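Local coordinates for protein probable receptor YhhM (Klebsiella variicola At-22, PDB 3Q6C) that is of unknown function, is named a probable receptor, and folds as a small, mainly beta domain with an antiparallel sheet, of the DUF2500 family, at residues E36-P41 with E47-L52; K4-S9 with V76-D81. All coordinates share one frame; numbering follows the deposited sequence.

Interaction 1 (E36-P41 with E47-L52); sequences EASFRP and EVVFRL
Phe-39 and Phe-50 cross at about a right angle on one face of a two-stranded antiparallel pairing, their closest atoms being CD2 of Phe-39 and CD2 of Phe-50, 3.6 Å apart. The ring planes are turned 65° from each other, an oblique pair. Alternation along each strand puts both rings on the same face; in each, CG stands anti to the carbonyl carbon, which sets how the ring leans from its CB. Ala-37 shares that face, its CB against CD1 of Leu-52 at 3.6 Å; Leu-60 covers Phe-39, Ala-37 and Leu-52, and Leu-68 touches both rings.

Glu-36, Ser-38 and Val-49 share the other, mixed face. Glu-36 leans on Val-49, OE1 to CG1, while its OE2 is bridged to Arg-12 on strand 2-15. Ser-38 OG lies 3.6 Å from CG2 of Val-49. At the turn end of the hairpin, Arg-40 bends at chi3 (-64°) and brings NH2 to OE1 of Glu-47, 3.0 Å away in a salt bridge, with guanidinium and carboxylate planes only 15° apart.

Beneath the side chains, Ala-37 and Phe-50 form a hydrogen-bonded pair, N to O and back, each bond 3.0 Å, and Phe-39 pairs likewise with Val-48. Between them Ser-38 faces Val-49 as a non-hydrogen-bonded pair, its CA directed at the carbonyl O of Val-48. This is the beta hairpin of strands 33-41 and 48-52, the latter at the margin of the sheet. Its chemistry is divided: hydrocarbon turned inward against Leu-60 and Leu-68, one ion pair spanning the two strands near solvent, and that of Glu-36 reaching the neighbouring strand 2-15.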
# COMPACT_ATOMS: atom_id res chain seq x y z
N GLU A 36 0.01 -6.26 -4.84
CA GLU A 36 -0.11 -6.08 -3.40
C GLU A 36 0.96 -5.14 -2.85
O GLU A 36 2.13 -5.19 -3.26
CB GLU A 36 0.02 -7.44 -2.70
CG GLU A 36 -1.18 -8.36 -2.86
CD GLU A 36 -0.90 -9.79 -2.36
OE1 GLU A 36 -0.26 -9.96 -1.31
OE2 GLU A 36 -1.34 -10.74 -3.03
N ALA A 37 0.56 -4.27 -1.93
CA ALA A 37 1.49 -3.35 -1.30
C ALA A 37 1.34 -3.49 0.20
O ALA A 37 0.23 -3.61 0.72
CB ALA A 37 1.18 -1.94 -1.72
N SER A 38 2.47 -3.49 0.90
CA SER A 38 2.42 -3.60 2.35
C SER A 38 2.82 -2.29 2.99
O SER A 38 3.76 -1.63 2.55
CB SER A 38 3.34 -4.71 2.85
OG SER A 38 2.79 -5.98 2.57
N PHE A 39 2.08 -1.90 4.02
CA PHE A 39 2.37 -0.68 4.75
C PHE A 39 2.71 -1.03 6.19
O PHE A 39 2.07 -1.91 6.80
CB PHE A 39 1.17 0.24 4.68
CG PHE A 39 0.85 0.69 3.29
CD1 PHE A 39 1.49 1.80 2.74
CD2 PHE A 39 -0.04 -0.04 2.49
CE1 PHE A 39 1.24 2.18 1.41
CE2 PHE A 39 -0.29 0.33 1.17
CZ PHE A 39 0.35 1.44 0.63
N ARG A 40 3.72 -0.37 6.72
CA ARG A 40 4.14 -0.63 8.08
C ARG A 40 4.22 0.65 8.90
O ARG A 40 4.58 1.71 8.39
CB ARG A 40 5.51 -1.32 8.07
CG ARG A 40 6.10 -1.56 9.43
CD ARG A 40 7.51 -2.08 9.30
NE ARG A 40 7.53 -3.38 8.64
CZ ARG A 40 8.57 -3.83 7.95
NH1 ARG A 40 9.66 -3.08 7.84
NH2 ARG A 40 8.53 -5.03 7.39
N PRO A 41 3.88 0.56 10.19
CA PRO A 41 3.93 1.74 11.06
C PRO A 41 5.37 2.19 11.29
O PRO A 41 6.26 1.36 11.47
CB PRO A 41 3.26 1.26 12.35
CG PRO A 41 2.37 0.12 11.88
CD PRO A 41 3.25 -0.58 10.88
N GLU A 47 3.23 -5.37 9.35
CA GLU A 47 2.79 -5.05 8.00
C GLU A 47 1.31 -5.32 7.76
O GLU A 47 0.72 -6.22 8.36
CB GLU A 47 3.59 -5.84 6.96
CG GLU A 47 4.98 -5.29 6.67
CD GLU A 47 5.65 -6.04 5.54
OE1 GLU A 47 6.69 -5.58 5.05
OE2 GLU A 47 5.12 -7.10 5.15
N VAL A 48 0.71 -4.53 6.87
CA VAL A 48 -0.69 -4.71 6.51
C VAL A 48 -0.71 -4.76 4.98
O VAL A 48 -0.20 -3.87 4.31
CB VAL A 48 -1.57 -3.56 7.00
CG1 VAL A 48 -3.02 -3.87 6.70
CG2 VAL A 48 -1.38 -3.36 8.50
N VAL A 49 -1.30 -5.83 4.45
CA VAL A 49 -1.38 -6.04 3.02
C VAL A 49 -2.66 -5.53 2.37
O VAL A 49 -3.76 -5.89 2.78
CB VAL A 49 -1.25 -7.53 2.68
CG1 VAL A 49 -1.19 -7.71 1.16
CG2 VAL A 49 -0.03 -8.10 3.35
N PHE A 50 -2.50 -4.71 1.34
CA PHE A 50 -3.62 -4.17 0.59
C PHE A 50 -3.52 -4.58 -0.88
O PHE A 50 -2.43 -4.56 -1.48
CB PHE A 50 -3.62 -2.65 0.68
CG PHE A 50 -4.10 -2.13 2.00
CD1 PHE A 50 -5.46 -2.02 2.27
CD2 PHE A 50 -3.18 -1.72 2.96
CE1 PHE A 50 -5.91 -1.50 3.48
CE2 PHE A 50 -3.61 -1.20 4.18
CZ PHE A 50 -4.98 -1.09 4.44
N ARG A 51 -4.65 -4.97 -1.46
CA ARG A 51 -4.69 -5.35 -2.87
C ARG A 51 -4.90 -4.06 -3.66
O ARG A 51 -5.71 -3.22 -3.27
CB ARG A 51 -5.86 -6.29 -3.16
CG ARG A 51 -5.87 -6.75 -4.60
CD ARG A 51 -7.25 -7.16 -5.09
NE ARG A 51 -7.22 -7.36 -6.54
CZ ARG A 51 -8.30 -7.38 -7.32
NH1 ARG A 51 -9.51 -7.23 -6.80
NH2 ARG A 51 -8.16 -7.54 -8.63
N LEU A 52 -4.18 -3.92 -4.76
CA LEU A 52 -4.30 -2.72 -5.59
C LEU A 52 -4.38 -3.12 -7.06
O LEU A 52 -4.11 -4.27 -7.43
CB LEU A 52 -3.07 -1.84 -5.42
CG LEU A 52 -2.53 -1.51 -4.04
CD1 LEU A 52 -1.21 -0.77 -4.16
CD2 LEU A 52 -3.55 -0.68 -3.30

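Interaction 2 (K4-S9 with V76-D81); sequences KRVIVS and VAFTPD
Phe-78 is where the segment 76-81 first reaches the strand 4-9, just after a classic beta bulge at Val-76 and Ala-77, and its ring carries the apolar half of the contact. CG is anti to the backbone N (chi1 171°), which swings the ring across to the valines of the other strand. CG2 of Val-8 rests over one face, 4.1 Å from the ring centroid and 22° off the normal, a CH-pi contact displaced toward the rim; the nearest ring atom to this methyl is CZ of Phe-78, 3.8 Å from it. Val-6 comes to a different part of the same ring: its carbonyl O lies near the ring plane at the edge, and its CG2 stands 4.2 Å from CE1 of Phe-78. The ring of Phe-39 also meets Phe-78, and Leu-60 touches it, so the phenyl group belongs to a wider apolar cluster.

The two segments are not neighbours in the sheet. Strand 65-71 lies between strands 2-15 and 74-80 in the antiparallel order, and the touching parts run 105° apart, so that no backbone pairing joins them and the Phe-78 side chain spans most of the gap. The closest CA atoms, those of Val-6 and Phe-78, are 9.1 Å apart.

Past Pro-80 the chain leaves the strand, and Asp-81 turns its carboxylate to Arg-5. NH2 of Arg-5 is 2.8 Å from OD2 and 2.9 Å from OD1 of Asp-81, a salt bridge in which both hydrogen bonds are weak because the N-H directions are bent. Guanidinium and carboxylate are nearly coplanar, the acid approaching at the guanidinium edge. NH1 of Arg-5 is taken by Glu-42, so two acids share the charge of one arginine.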
# COMPACT_ATOMS: atom_id res chain seq x y z
N LYS A 4 -3.34 6.79 8.89
CA LYS A 4 -2.22 6.40 9.76
C LYS A 4 -0.89 6.64 9.04
O LYS A 4 -0.79 6.40 7.84
CB LYS A 4 -2.34 4.92 10.15
CG LYS A 4 -1.35 4.48 11.23
CD LYS A 4 -1.47 2.98 11.48
CE LYS A 4 -0.51 2.46 12.57
NZ LYS A 4 -0.90 2.82 13.96
N ARG A 5 0.12 7.12 9.76
CA ARG A 5 1.42 7.37 9.16
C ARG A 5 2.17 6.05 9.06
O ARG A 5 2.39 5.38 10.07
CB ARG A 5 2.24 8.36 9.99
CG ARG A 5 1.52 9.66 10.31
CD ARG A 5 2.48 10.77 10.70
NE ARG A 5 3.22 11.26 9.53
CZ ARG A 5 4.42 10.82 9.16
NH1 ARG A 5 5.03 9.89 9.87
NH2 ARG A 5 4.99 11.31 8.06
N VAL A 6 2.57 5.67 7.86
CA VAL A 6 3.29 4.41 7.70
C VAL A 6 4.37 4.55 6.65
O VAL A 6 4.52 5.61 6.03
CB VAL A 6 2.36 3.27 7.22
CG1 VAL A 6 1.13 3.17 8.11
CG2 VAL A 6 1.97 3.51 5.78
N ILE A 7 5.12 3.47 6.47
CA ILE A 7 6.15 3.44 5.46
C ILE A 7 5.73 2.35 4.49
O ILE A 7 5.05 1.39 4.88
CB ILE A 7 7.54 3.12 6.06
CG1 ILE A 7 8.60 3.28 4.98
CG2 ILE A 7 7.57 1.70 6.59
CD1 ILE A 7 10.03 3.12 5.49
N VAL A 8 6.09 2.51 3.23
CA VAL A 8 5.75 1.51 2.22
C VAL A 8 6.69 0.31 2.34
O VAL A 8 7.75 0.26 1.71
CB VAL A 8 5.84 2.11 0.81
CG1 VAL A 8 5.47 1.07 -0.23
CG2 VAL A 8 4.90 3.30 0.70
N SER A 9 6.27 -0.64 3.18
CA SER A 9 7.00 -1.88 3.46
C SER A 9 7.56 -2.55 2.24
O SER A 9 8.78 -2.62 2.07
CB SER A 9 6.08 -2.89 4.15
OG SER A 9 6.05 -2.71 5.55
N VAL A 76 -7.54 3.16 0.39
CA VAL A 76 -8.24 4.32 -0.13
C VAL A 76 -7.25 5.32 -0.71
O VAL A 76 -7.59 6.07 -1.61
CB VAL A 76 -9.11 5.00 0.95
CG1 VAL A 76 -9.60 6.34 0.45
CG2 VAL A 76 -10.29 4.13 1.28
N ALA A 77 -6.03 5.31 -0.19
CA ALA A 77 -5.00 6.21 -0.69
C ALA A 77 -3.75 6.25 0.17
O ALA A 77 -3.77 5.88 1.34
CB ALA A 77 -5.55 7.62 -0.81
N PHE A 78 -2.65 6.67 -0.44
CA PHE A 78 -1.40 6.82 0.27
C PHE A 78 -0.73 8.07 -0.25
O PHE A 78 -0.30 8.11 -1.40
CB PHE A 78 -0.44 5.67 0.04
CG PHE A 78 0.93 5.94 0.61
CD1 PHE A 78 1.18 5.76 1.97
CD2 PHE A 78 1.95 6.48 -0.19
CE1 PHE A 78 2.42 6.10 2.53
CE2 PHE A 78 3.18 6.82 0.35
CZ PHE A 78 3.42 6.63 1.72
N THR A 79 -0.61 9.08 0.61
CA THR A 79 0.01 10.34 0.25
C THR A 79 1.40 10.45 0.87
O THR A 79 1.55 10.71 2.07
CB THR A 79 -0.85 11.53 0.75
OG1 THR A 79 -2.22 11.31 0.40
CG2 THR A 79 -0.37 12.83 0.12
N PRO A 80 2.46 10.23 0.07
CA PRO A 80 3.81 10.33 0.63
C PRO A 80 4.07 11.72 1.18
O PRO A 80 3.49 12.70 0.70
CB PRO A 80 4.71 9.98 -0.55
CG PRO A 80 3.88 10.35 -1.73
CD PRO A 80 2.51 9.86 -1.35
N ASP A 81 4.94 11.80 2.19
CA ASP A 81 5.27 13.10 2.79
C ASP A 81 5.74 14.05 1.69
O ASP A 81 6.51 13.67 0.81
CB ASP A 81 6.35 12.95 3.86
CG ASP A 81 5.83 12.28 5.12
OD1 ASP A 81 4.68 12.57 5.50
OD2 ASP A 81 6.57 11.49 5.74

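The centres of interactions 1 and 2 lie about 10 Å apart, and both belong to one antiparallel sheet whose strands run 48-52, 33-41, 2-15, 65-71, 74-80 across it. Interaction 1 pairs the first two of these; interaction 2 reaches from the central strand 2-15 over strand 65-71 to the last. In chain order segment 4-9 comes first, then 36-41 and 47-52, then 76-81, so the hairpin falls within the span bracketed by interaction 2. Strands 33-41 and 2-15 are adjacent, and Arg-40 O to Ile-7 N, at 2.7 Å, is a probable hydrogen bond joining the two contacts. Phe-39 and Phe-78 link their apolar sides, consistent with a shared apolar core.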